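PDB 4HCW: thiaminase-I from Naegleria gruberi, which is a thiaminase I-like alpha/beta protein whose fold probably resembles that of the periplasmic binding proteins. Local coordinates for residues 7-12 and 63-68; 42-47 and 273-278; 80-85 and 110-115; 12-17 and 52-57. All blocks are in the same frame, centred on the assembly; numbering follows the deposited sequence.

From the N terminus, strand 8-13 opens contact 1 and, at the shared Gly-12, runs straight on into the first segment of contact 4. Segment 42-47 then opens contact 2. Contact 4 closes at 52-57 and contact 1 at 63-68, so contact 4 lies wholly within the span of contact 1. Contact 3, 80-85 with 110-115, follows both in series. Only at 273-278 does contact 2 close; it therefore encloses contact 3 and crosses contacts 1 and 4. Together they join strands 8-13 and 65-69, pack helix 275-288 on strand 44-50, the other neighbour of 8-13, bring a loop to strand 110-125, and tie two loops beyond strands 8-13 and 44-50.

Contact 1 of 4, residues 7-12 and 63-68; sequences KTLTVG and PDVFST
Two neighbouring parallel strands, 8-12 and 65-68, meet here in the mixed sheet, with Val-11 opposite Val-65 and Gly-12 opposite Phe-66. Val-65 brackets Val-11: its N donates to Thr-10 O at 3.1 Å and its O accepts from Gly-12 N at 2.7 Å. Gly-12 O in turn takes Ser-67 N at 2.7 Å. Having no side chain, Gly-12 suits a place where the CA of Phe-66 comes to 4.1 Å from its own CA.

Just ahead of strand 65-68, Asp-64 adds side-chain bonds. Its OD2 takes the N-H of Thr-10 at 3.1 Å, almost straight (175°), from the anti side and slightly out of the carboxylate plane. In return Thr-10 OG1 accepts from Asp-64 N at 3.0 Å; chi1 of 56° sets this hydroxyl between the backbone N and the carbonyl carbon of Thr-10, where it also makes a weak bond to OD2. Lys-275 completes the grip on OD2 with a salt bridge.

As expected of an alpha/beta layer, one face of the strand pair is aliphatic and lies under helix 275-288. There Val-11 and Val-65 stand side by side, CG2 of the former 3.6 Å from CG1 of the latter, while Leu-9 reaches CD1 to 3.6 Å from Asp-64 CB. Val-278, Val-282 and Ile-283 of the helix pack on this face; Phe-66 turns to the other and meets the ring of Phe-51.

Contact 2 of 4, residues 42-47 and 273-278; sequences SGYNIE and DEKQKV
The phenol ring of Tyr-44 is met obliquely by two side chains of helix 275-288, Val-278 near its CB end and Lys-275 near its hydroxyl. This is helix-on-sheet packing: the N-terminal part of helix 275-288 lies against the N-terminal part of strand 44-50. Tyrosine suits the place because its long flat ring spans both helical residues, with OH beside the lysine chain.

Val-278, one turn on from Lys-275, divides its branches along the ring. CG2 comes to 3.6 Å from Tyr-44 CD1, whereas CG1, anti to the backbone N (chi1 -180°), lies 3.9 Å from Tyr-44 CB. Lys-275 crosses the tyrosine at about a right angle, its CG 3.5 Å from Tyr-44 OH and its CE 3.8 Å from Tyr-44 CE2. Extended beyond CG, the lysine brings these two carbons alongside the hydroxyl end of the ring and carries NZ past it, on to Asp-64.

Ser-42 adds a light touch ahead of the tyrosine, its CB 4.4 Å from Val-278 CG2. Glu-274 O accepts from the backbone N of both Lys-277 and Val-278. Two residues on from Tyr-44 in the strand, the buried Ile-46 brings CD1 to 4.3 Å from Val-278 CG1.

Contact 3 of 4, residues 80-85 and 110-115; sequences GGVKSL and SVYGFP
Leu-85 spans segment 110-115 from Val-111 to Phe-114, beginning at its own backbone: its N donates to Val-111 O at 2.7 Å, nearly straight at 170°. The CB lies 3.9 Å from that same oxygen. With chi1 at -51°, CG stands anti to the carbonyl carbon, and from there CD1 runs over Gly-113, 3.8 Å from its CA, to end 3.5 Å from Phe-114 CE1. Leucine suits this path, being slim at CB and branched where an apolar end meets the aromatic ring. At the backbone angles of Gly-113 a CB would jam against the carbonyl O of Tyr-112, so the place calls for glycine.

Tyr-112 lies alongside 82-84. The CA of Ser-84 makes an off-centre CH-pi contact, 4.3 Å from the centroid of the Tyr-112 ring, and Ser-84 CB touches Tyr-112 CE2. Val-82 crosses the tyrosine at about a right angle, with Val-82 CG1 3.9 Å from Tyr-112 CD2 and Val-82 CG2 close to Tyr-112 O.

Segment 80-85 is the loop joining helices 73-77 and 87-94, held here to the early part of strand 110-125. Leu-85 and Phe-114 both pack on Leu-267 of strand 260-267, and the phenylalanine also touches Val-90 of helix 87-94 and Ile-283 and Leu-287 of helix 275-288.

Contact 4 of 4, residues 12-17 and 52-57; sequences GLFPYL and DCYSDA
Phe-14, Cys-53 and Tyr-54 form the enclosed, closely packed side of this contact; the looser side, at Tyr-16, is exposed and held by polar and ring contacts. The two segments are the loops that leave strands 8-13 and 44-50, neighbouring parallel strands of the sheet, and the second is shaped by an Asx turn within a type I beta turn. On the inner side the ring of Phe-14 brings CE1 to 4.0 Å from Tyr-54 CE2, while Cys-53 SG lies near the plane of that phenylalanine at its edge. The same sulfur sits 3.7 Å above the centre of the Tyr-54 ring, so this small, polarisable atom fits between the two rings. Tyr-54 OH is hydrogen-bonded to Asp-69 OD2, which fixes the far end of its ring.

Outward, Tyr-54 turns its edge to the face of Tyr-16 in an offset edge-to-face pair, centroids 5.4 Å apart and planes at 70°. The hydroxyl of Tyr-16 is tied down, donating to Asp-52 OD1 at 2.8 Å. Asp-52 suits the turn because its short side chain, CG anti to the backbone N (chi1 -164°), can serve both segments. Its OD1 is gripped from opposite faces of the carboxylate plane, by Tyr-16 OH and by Tyr-54 N, the latter 3.0 Å from OD1.

Contact 1 of 4, residues 7-12 and 63-68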
loop_
_atom_site.group_PDB
_atom_site.type_symbol
_atom_site.label_atom_id
_atom_site.label_comp_id
_atom_site.label_asym_id
_atom_site.label_seq_id
_atom_site.Cartn_x
_atom_site.Cartn_y
_atom_site.Cartn_z
ATOM N N LYS A 7 -8.344 -28.955 15.098
ATOM C CA LYS A 7 -8.308 -28.469 13.725
ATOM C C LYS A 7 -8.632 -26.978 13.661
ATOM O O LYS A 7 -9.780 -26.587 13.446
ATOM N N THR A 8 -7.609 -26.151 13.857
ATOM C CA THR A 8 -7.772 -24.703 13.843
ATOM C C THR A 8 -6.947 -24.068 12.728
ATOM O O THR A 8 -5.971 -24.650 12.258
ATOM C CB THR A 8 -7.358 -24.076 15.188
ATOM O OG1 THR A 8 -5.940 -24.193 15.358
ATOM C CG2 THR A 8 -8.067 -24.768 16.343
ATOM N N LEU A 9 -7.342 -22.868 12.313
ATOM C CA LEU A 9 -6.644 -22.154 11.248
ATOM C C LEU A 9 -6.190 -20.774 11.714
ATOM O O LEU A 9 -7.010 -19.937 12.091
ATOM C CB LEU A 9 -7.545 -22.017 10.018
ATOM C CG LEU A 9 -6.921 -21.389 8.770
ATOM C CD1 LEU A 9 -5.903 -22.331 8.149
ATOM C CD2 LEU A 9 -7.993 -21.012 7.759
ATOM N N THR A 10 -4.882 -20.540 11.685
ATOM C CA THR A 10 -4.327 -19.250 12.083
ATOM C C THR A 10 -4.260 -18.285 10.901
ATOM O O THR A 10 -3.678 -18.600 9.863
ATOM C CB THR A 10 -2.923 -19.396 12.703
ATOM O OG1 THR A 10 -2.061 -20.082 11.786
ATOM C CG2 THR A 10 -2.994 -20.176 14.006
ATOM N N VAL A 11 -4.860 -17.112 11.069
ATOM C CA VAL A 11 -4.871 -16.101 10.016
ATOM C C VAL A 11 -4.157 -14.828 10.456
ATOM O O VAL A 11 -4.507 -14.229 11.475
ATOM C CB VAL A 11 -6.307 -15.748 9.586
ATOM C CG1 VAL A 11 -6.287 -14.700 8.483
ATOM C CG2 VAL A 11 -7.044 -16.994 9.128
ATOM N N GLY A 12 -3.154 -14.420 9.684
ATOM C CA GLY A 12 -2.416 -13.205 9.972
ATOM C C GLY A 12 -2.901 -12.032 9.140
ATOM O O GLY A 12 -2.573 -11.920 7.960
ATOM N N PRO A 63 2.342 -17.768 9.730
ATOM C CA PRO A 63 1.136 -18.497 10.137
ATOM C C PRO A 63 0.614 -19.366 8.996
ATOM O O PRO A 63 1.272 -19.472 7.961
ATOM C CB PRO A 63 0.132 -17.376 10.438
ATOM C CG PRO A 63 0.951 -16.124 10.561
ATOM C CD PRO A 63 2.099 -16.321 9.631
ATOM N N ASP A 64 -0.553 -19.976 9.184
ATOM C CA ASP A 64 -1.169 -20.791 8.141
ATOM C C ASP A 64 -1.478 -19.946 6.912
ATOM O O ASP A 64 -1.112 -20.298 5.791
ATOM C CB ASP A 64 -2.450 -21.449 8.657
ATOM C CG ASP A 64 -2.180 -22.543 9.669
ATOM O OD1 ASP A 64 -1.160 -23.250 9.523
ATOM O OD2 ASP A 64 -2.988 -22.697 10.610
ATOM N N VAL A 65 -2.159 -18.828 7.136
ATOM C CA VAL A 65 -2.452 -17.873 6.076
ATOM C C VAL A 65 -2.199 -16.458 6.588
ATOM O O VAL A 65 -2.665 -16.086 7.664
ATOM C CB VAL A 65 -3.901 -18.022 5.563
ATOM C CG1 VAL A 65 -4.826 -18.440 6.693
ATOM C CG2 VAL A 65 -4.381 -16.735 4.904
ATOM N N PHE A 66 -1.447 -15.680 5.817
ATOM C CA PHE A 66 -1.022 -14.356 6.255
ATOM C C PHE A 66 -1.163 -13.311 5.152
ATOM O O PHE A 66 -1.128 -13.635 3.965
ATOM C CB PHE A 66 0.431 -14.406 6.734
ATOM C CG PHE A 66 1.376 -15.014 5.736
ATOM C CD1 PHE A 66 1.977 -14.232 4.764
ATOM C CD2 PHE A 66 1.661 -16.370 5.767
ATOM C CE1 PHE A 66 2.841 -14.789 3.843
ATOM C CE2 PHE A 66 2.525 -16.933 4.849
ATOM C CZ PHE A 66 3.117 -16.140 3.885
ATOM N N SER A 67 -1.321 -12.055 5.558
ATOM C CA SER A 67 -1.348 -10.944 4.618
ATOM C C SER A 67 -0.049 -10.157 4.719
ATOM O O SER A 67 0.295 -9.645 5.785
ATOM C CB SER A 67 -2.541 -10.029 4.893
ATOM O OG SER A 67 -2.597 -8.969 3.954
ATOM N N THR A 68 0.676 -10.068 3.609
ATOM C CA THR A 68 1.956 -9.371 3.593
ATOM C C THR A 68 2.050 -8.378 2.445
ATOM O O THR A 68 1.394 -8.538 1.416
ATOM C CB THR A 68 3.133 -10.356 3.480
ATOM O OG1 THR A 68 4.354 -9.625 3.317
ATOM C CG2 THR A 68 2.941 -11.279 2.285
#

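Contact 2 of 4, residues 42-47 and 273-278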
loop_
_atom_site.group_PDB
_atom_site.type_symbol
_atom_site.label_atom_id
_atom_site.label_comp_id
_atom_site.label_asym_id
_atom_site.label_seq_id
_atom_site.Cartn_x
_atom_site.Cartn_y
_atom_site.Cartn_z
ATOM N N SER A 42 -16.311 -24.411 8.072
ATOM C CA SER A 42 -16.129 -25.807 7.677
ATOM C C SER A 42 -15.596 -26.679 8.816
ATOM O O SER A 42 -14.817 -27.603 8.587
ATOM C CB SER A 42 -15.217 -25.914 6.448
ATOM O OG SER A 42 -15.748 -25.188 5.351
ATOM N N GLY A 43 -16.019 -26.376 10.041
ATOM C CA GLY A 43 -15.623 -27.154 11.202
ATOM C C GLY A 43 -14.311 -26.691 11.803
ATOM O O GLY A 43 -13.889 -27.172 12.857
ATOM N N TYR A 44 -13.666 -25.746 11.129
ATOM C CA TYR A 44 -12.380 -25.235 11.577
ATOM C C TYR A 44 -12.535 -24.001 12.457
ATOM O O TYR A 44 -13.364 -23.134 12.181
ATOM C CB TYR A 44 -11.493 -24.908 10.377
ATOM C CG TYR A 44 -10.558 -26.026 9.994
ATOM C CD1 TYR A 44 -10.993 -27.085 9.207
ATOM C CD2 TYR A 44 -9.236 -26.026 10.420
ATOM C CE1 TYR A 44 -10.141 -28.110 8.860
ATOM C CE2 TYR A 44 -8.375 -27.049 10.075
ATOM C CZ TYR A 44 -8.835 -28.088 9.293
ATOM O OH TYR A 44 -7.990 -29.118 8.940
ATOM N N ASN A 45 -11.739 -23.933 13.519
ATOM C CA ASN A 45 -11.720 -22.763 14.390
ATOM C C ASN A 45 -10.718 -21.730 13.879
ATOM O O ASN A 45 -9.508 -21.943 13.950
ATOM C CB ASN A 45 -11.378 -23.169 15.825
ATOM N N ILE A 46 -11.221 -20.613 13.364
ATOM C CA ILE A 46 -10.363 -19.617 12.727
ATOM C C ILE A 46 -9.832 -18.578 13.711
ATOM O O ILE A 46 -10.603 -17.882 14.370
ATOM C CB ILE A 46 -11.092 -18.888 11.587
ATOM C CG1 ILE A 46 -11.899 -19.877 10.741
ATOM C CG2 ILE A 46 -10.095 -18.128 10.730
ATOM C CD1 ILE A 46 -11.054 -20.911 10.033
ATOM N N GLU A 47 -8.509 -18.474 13.794
ATOM C CA GLU A 47 -7.867 -17.516 14.688
ATOM C C GLU A 47 -7.313 -16.324 13.913
ATOM O O GLU A 47 -6.367 -16.465 13.136
ATOM C CB GLU A 47 -6.741 -18.192 15.472
ATOM N N ASP A 273 -3.857 -30.526 2.653
ATOM C CA ASP A 273 -4.654 -30.457 1.439
ATOM C C ASP A 273 -6.087 -30.076 1.786
ATOM O O ASP A 273 -6.834 -29.577 0.944
ATOM C CB ASP A 273 -4.608 -31.795 0.705
ATOM N N GLU A 274 -6.453 -30.300 3.043
ATOM C CA GLU A 274 -7.775 -29.942 3.535
ATOM C C GLU A 274 -7.772 -28.510 4.066
ATOM O O GLU A 274 -8.684 -27.733 3.780
ATOM C CB GLU A 274 -8.211 -30.928 4.618
ATOM N N LYS A 275 -6.744 -28.172 4.842
ATOM C CA LYS A 275 -6.560 -26.806 5.326
ATOM C C LYS A 275 -6.427 -25.848 4.154
ATOM O O LYS A 275 -6.875 -24.698 4.216
ATOM C CB LYS A 275 -5.315 -26.701 6.206
ATOM C CG LYS A 275 -5.577 -26.889 7.689
ATOM C CD LYS A 275 -4.385 -26.428 8.503
ATOM C CE LYS A 275 -4.669 -26.476 9.989
ATOM N NZ LYS A 275 -3.559 -25.861 10.766
ATOM N N GLN A 276 -5.798 -26.338 3.093
ATOM C CA GLN A 276 -5.639 -25.590 1.855
ATOM C C GLN A 276 -6.991 -25.134 1.289
ATOM O O GLN A 276 -7.097 -24.048 0.725
ATOM C CB GLN A 276 -4.859 -26.435 0.842
ATOM C CG GLN A 276 -5.350 -26.355 -0.589
ATOM C CD GLN A 276 -4.614 -25.316 -1.410
ATOM O OE1 GLN A 276 -3.559 -24.824 -1.009
ATOM N NE2 GLN A 276 -5.168 -24.975 -2.568
ATOM N N LYS A 277 -8.026 -25.950 1.472
ATOM C CA LYS A 277 -9.372 -25.598 1.011
ATOM C C LYS A 277 -10.100 -24.650 1.962
ATOM O O LYS A 277 -10.860 -23.784 1.522
ATOM C CB LYS A 277 -10.226 -26.849 0.780
ATOM N N VAL A 278 -9.882 -24.825 3.261
ATOM C CA VAL A 278 -10.527 -23.979 4.260
ATOM C C VAL A 278 -9.986 -22.551 4.185
ATOM O O VAL A 278 -10.734 -21.581 4.331
ATOM C CB VAL A 278 -10.327 -24.533 5.686
ATOM C CG1 VAL A 278 -11.016 -23.643 6.713
ATOM C CG2 VAL A 278 -10.850 -25.956 5.779
#

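Contact 3 of 4, residues 80-85 and 110-115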
loop_
_atom_site.group_PDB
_atom_site.type_symbol
_atom_site.label_atom_id
_atom_site.label_comp_id
_atom_site.label_asym_id
_atom_site.label_seq_id
_atom_site.Cartn_x
_atom_site.Cartn_y
_atom_site.Cartn_z
ATOM N N GLY A 80 10.769 -20.202 0.974
ATOM C CA GLY A 80 9.945 -21.382 0.775
ATOM C C GLY A 80 8.673 -21.430 1.599
ATOM O O GLY A 80 7.815 -22.280 1.369
ATOM N N GLY A 81 8.542 -20.510 2.551
ATOM C CA GLY A 81 7.420 -20.517 3.475
ATOM C C GLY A 81 6.060 -20.199 2.877
ATOM O O GLY A 81 5.050 -20.243 3.577
ATOM N N VAL A 82 6.027 -19.876 1.588
ATOM C CA VAL A 82 4.770 -19.551 0.918
ATOM C C VAL A 82 4.454 -20.538 -0.208
ATOM O O VAL A 82 5.326 -20.890 -1.005
ATOM C CB VAL A 82 4.771 -18.096 0.386
ATOM C CG1 VAL A 82 5.995 -17.841 -0.473
ATOM C CG2 VAL A 82 3.491 -17.795 -0.385
ATOM N N LYS A 83 3.204 -20.990 -0.258
ATOM C CA LYS A 83 2.774 -21.977 -1.244
ATOM C C LYS A 83 2.411 -21.354 -2.590
ATOM O O LYS A 83 1.714 -20.341 -2.650
ATOM C CB LYS A 83 1.587 -22.782 -0.705
ATOM C CG LYS A 83 0.890 -23.644 -1.747
ATOM C CD LYS A 83 0.842 -25.103 -1.327
ATOM C CE LYS A 83 0.048 -25.284 -0.045
ATOM N NZ LYS A 83 -0.043 -26.718 0.346
ATOM N N SER A 84 2.890 -21.968 -3.667
ATOM C CA SER A 84 2.525 -21.555 -5.016
ATOM C C SER A 84 1.075 -21.935 -5.303
ATOM O O SER A 84 0.622 -23.015 -4.923
ATOM C CB SER A 84 3.456 -22.198 -6.045
ATOM O OG SER A 84 3.483 -23.608 -5.900
ATOM N N LEU A 85 0.351 -21.049 -5.977
ATOM C CA LEU A 85 -1.074 -21.250 -6.207
ATOM C C LEU A 85 -1.422 -21.282 -7.691
ATOM O O LEU A 85 -0.729 -20.684 -8.515
ATOM C CB LEU A 85 -1.877 -20.151 -5.508
ATOM C CG LEU A 85 -1.540 -19.918 -4.034
ATOM C CD1 LEU A 85 -2.348 -18.761 -3.472
ATOM C CD2 LEU A 85 -1.769 -21.183 -3.221
ATOM N N SER A 110 5.011 -18.006 -11.505
ATOM C CA SER A 110 3.991 -18.598 -10.646
ATOM C C SER A 110 3.309 -17.553 -9.769
ATOM O O SER A 110 3.857 -16.477 -9.527
ATOM C CB SER A 110 4.602 -19.695 -9.770
ATOM O OG SER A 110 5.208 -20.701 -10.561
ATOM N N VAL A 111 2.109 -17.879 -9.296
ATOM C CA VAL A 111 1.361 -16.999 -8.406
ATOM C C VAL A 111 1.532 -17.469 -6.964
ATOM O O VAL A 111 1.505 -18.668 -6.691
ATOM C CB VAL A 111 -0.137 -16.979 -8.771
ATOM C CG1 VAL A 111 -0.893 -15.997 -7.889
ATOM C CG2 VAL A 111 -0.316 -16.624 -10.238
ATOM N N TYR A 112 1.713 -16.525 -6.043
ATOM C CA TYR A 112 1.987 -16.876 -4.652
ATOM C C TYR A 112 1.044 -16.230 -3.638
ATOM O O TYR A 112 1.364 -16.160 -2.452
ATOM C CB TYR A 112 3.440 -16.550 -4.296
ATOM C CG TYR A 112 4.443 -17.510 -4.892
ATOM C CD1 TYR A 112 4.919 -17.332 -6.185
ATOM C CD2 TYR A 112 4.913 -18.594 -4.163
ATOM C CE1 TYR A 112 5.835 -18.209 -6.734
ATOM C CE2 TYR A 112 5.830 -19.476 -4.703
ATOM C CZ TYR A 112 6.287 -19.279 -5.989
ATOM O OH TYR A 112 7.199 -20.155 -6.532
ATOM N N GLY A 113 -0.116 -15.766 -4.092
ATOM C CA GLY A 113 -1.089 -15.210 -3.171
ATOM C C GLY A 113 -2.261 -14.466 -3.782
ATOM O O GLY A 113 -2.258 -14.130 -4.966
ATOM N N PHE A 114 -3.268 -14.209 -2.952
ATOM C CA PHE A 114 -4.455 -13.473 -3.365
ATOM C C PHE A 114 -4.324 -12.012 -2.961
ATOM O O PHE A 114 -4.233 -11.702 -1.773
ATOM C CB PHE A 114 -5.709 -14.059 -2.711
ATOM C CG PHE A 114 -5.811 -15.554 -2.811
ATOM C CD1 PHE A 114 -5.270 -16.366 -1.828
ATOM C CD2 PHE A 114 -6.460 -16.147 -3.881
ATOM C CE1 PHE A 114 -5.366 -17.740 -1.913
ATOM C CE2 PHE A 114 -6.560 -17.524 -3.971
ATOM C CZ PHE A 114 -6.011 -18.320 -2.986
ATOM N N PRO A 115 -4.311 -11.107 -3.949
ATOM C CA PRO A 115 -4.232 -9.666 -3.693
ATOM C C PRO A 115 -5.404 -9.181 -2.843
ATOM O O PRO A 115 -6.555 -9.468 -3.169
ATOM C CB PRO A 115 -4.311 -9.061 -5.096
ATOM C CG PRO A 115 -3.804 -10.132 -5.995
ATOM C CD PRO A 115 -4.290 -11.412 -5.390
#

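Contact 4 of 4, residues 12-17 and 52-57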
loop_
_atom_site.group_PDB
_atom_site.type_symbol
_atom_site.label_atom_id
_atom_site.label_comp_id
_atom_site.label_asym_id
_atom_site.label_seq_id
_atom_site.Cartn_x
_atom_site.Cartn_y
_atom_site.Cartn_z
ATOM N N GLY A 12 -3.154 -14.420 9.684
ATOM C CA GLY A 12 -2.416 -13.205 9.972
ATOM C C GLY A 12 -2.901 -12.032 9.140
ATOM O O GLY A 12 -2.573 -11.920 7.960
ATOM N N LEU A 13 -3.682 -11.154 9.761
ATOM C CA LEU A 13 -4.268 -10.016 9.061
ATOM C C LEU A 13 -3.319 -8.823 8.983
ATOM O O LEU A 13 -2.488 -8.616 9.869
ATOM C CB LEU A 13 -5.575 -9.590 9.735
ATOM C CG LEU A 13 -6.719 -10.604 9.712
ATOM C CD1 LEU A 13 -7.951 -10.034 10.397
ATOM C CD2 LEU A 13 -7.037 -11.016 8.283
ATOM N N PHE A 14 -3.454 -8.044 7.914
ATOM C CA PHE A 14 -2.697 -6.809 7.750
ATOM C C PHE A 14 -3.172 -5.787 8.779
ATOM O O PHE A 14 -4.311 -5.324 8.717
ATOM C CB PHE A 14 -2.880 -6.268 6.332
ATOM C CG PHE A 14 -2.026 -5.073 6.018
ATOM C CD1 PHE A 14 -0.680 -5.224 5.727
ATOM C CD2 PHE A 14 -2.573 -3.801 6.000
ATOM C CE1 PHE A 14 0.107 -4.127 5.432
ATOM C CE2 PHE A 14 -1.793 -2.701 5.705
ATOM C CZ PHE A 14 -0.451 -2.864 5.422
ATOM N N PRO A 15 -2.296 -5.436 9.733
ATOM C CA PRO A 15 -2.679 -4.639 10.904
ATOM C C PRO A 15 -2.668 -3.133 10.660
ATOM O O PRO A 15 -3.132 -2.378 11.515
ATOM C CB PRO A 15 -1.599 -5.002 11.920
ATOM C CG PRO A 15 -0.386 -5.237 11.082
ATOM C CD PRO A 15 -0.872 -5.815 9.769
ATOM N N TYR A 16 -2.148 -2.702 9.517
ATOM C CA TYR A 16 -2.002 -1.274 9.254
ATOM C C TYR A 16 -3.185 -0.684 8.492
ATOM O O TYR A 16 -3.048 -0.216 7.361
ATOM C CB TYR A 16 -0.680 -0.992 8.540
ATOM C CG TYR A 16 0.526 -1.395 9.355
ATOM C CD1 TYR A 16 1.066 -0.534 10.301
ATOM C CD2 TYR A 16 1.116 -2.641 9.189
ATOM C CE1 TYR A 16 2.166 -0.900 11.053
ATOM C CE2 TYR A 16 2.214 -3.016 9.939
ATOM C CZ TYR A 16 2.735 -2.141 10.868
ATOM O OH TYR A 16 3.829 -2.506 11.616
ATOM N N LEU A 17 -4.349 -0.715 9.134
ATOM C CA LEU A 17 -5.555 -0.086 8.614
ATOM C C LEU A 17 -5.775 1.224 9.366
ATOM O O LEU A 17 -5.237 1.403 10.458
ATOM C CB LEU A 17 -6.753 -1.026 8.787
ATOM C CG LEU A 17 -6.717 -2.314 7.965
ATOM C CD1 LEU A 17 -8.017 -3.089 8.119
ATOM C CD2 LEU A 17 -6.442 -2.009 6.501
ATOM N N ASP A 52 2.501 -8.522 11.458
ATOM C CA ASP A 52 3.351 -7.404 11.067
ATOM C C ASP A 52 4.401 -7.852 10.057
ATOM O O ASP A 52 5.449 -8.376 10.432
ATOM C CB ASP A 52 4.036 -6.803 12.295
ATOM C CG ASP A 52 4.620 -5.429 12.025
ATOM O OD1 ASP A 52 4.714 -5.037 10.842
ATOM O OD2 ASP A 52 4.988 -4.739 12.998
ATOM N N CYS A 53 4.121 -7.632 8.776
ATOM C CA CYS A 53 5.052 -8.001 7.716
ATOM C C CYS A 53 6.250 -7.056 7.679
ATOM O O CYS A 53 7.229 -7.309 6.980
ATOM C CB CYS A 53 4.348 -8.010 6.357
ATOM S SG CYS A 53 3.793 -6.385 5.791
ATOM N N TYR A 54 6.164 -5.965 8.432
ATOM C CA TYR A 54 7.260 -5.007 8.507
ATOM C C TYR A 54 8.166 -5.311 9.696
ATOM O O TYR A 54 8.881 -4.441 10.192
ATOM C CB TYR A 54 6.730 -3.572 8.558
ATOM C CG TYR A 54 5.905 -3.211 7.342
ATOM C CD1 TYR A 54 6.497 -3.081 6.093
ATOM C CD2 TYR A 54 4.534 -3.014 7.441
ATOM C CE1 TYR A 54 5.748 -2.760 4.976
ATOM C CE2 TYR A 54 3.777 -2.691 6.330
ATOM C CZ TYR A 54 4.389 -2.566 5.101
ATOM O OH TYR A 54 3.640 -2.245 3.992
ATOM N N SER A 55 8.119 -6.562 10.139
ATOM C CA SER A 55 9.005 -7.065 11.179
ATOM C C SER A 55 9.674 -8.341 10.682
ATOM O O SER A 55 8.995 -9.309 10.347
ATOM C CB SER A 55 8.216 -7.353 12.456
ATOM O OG SER A 55 9.027 -8.001 13.419
ATOM N N ASP A 56 11.003 -8.335 10.628
ATOM C CA ASP A 56 11.752 -9.487 10.131
ATOM C C ASP A 56 11.521 -10.739 10.971
ATOM O O ASP A 56 11.581 -11.857 10.460
ATOM C CB ASP A 56 13.249 -9.172 10.061
ATOM C CG ASP A 56 13.595 -8.239 8.920
ATOM O OD1 ASP A 56 12.814 -8.176 7.949
ATOM O OD2 ASP A 56 14.650 -7.575 8.993
ATOM N N ALA A 57 11.255 -10.545 12.258
ATOM C CA ALA A 57 10.999 -11.659 13.162
ATOM C C ALA A 57 9.715 -12.393 12.789
ATOM O O ALA A 57 9.634 -13.617 12.900
ATOM C CB ALA A 57 10.934 -11.171 14.600
#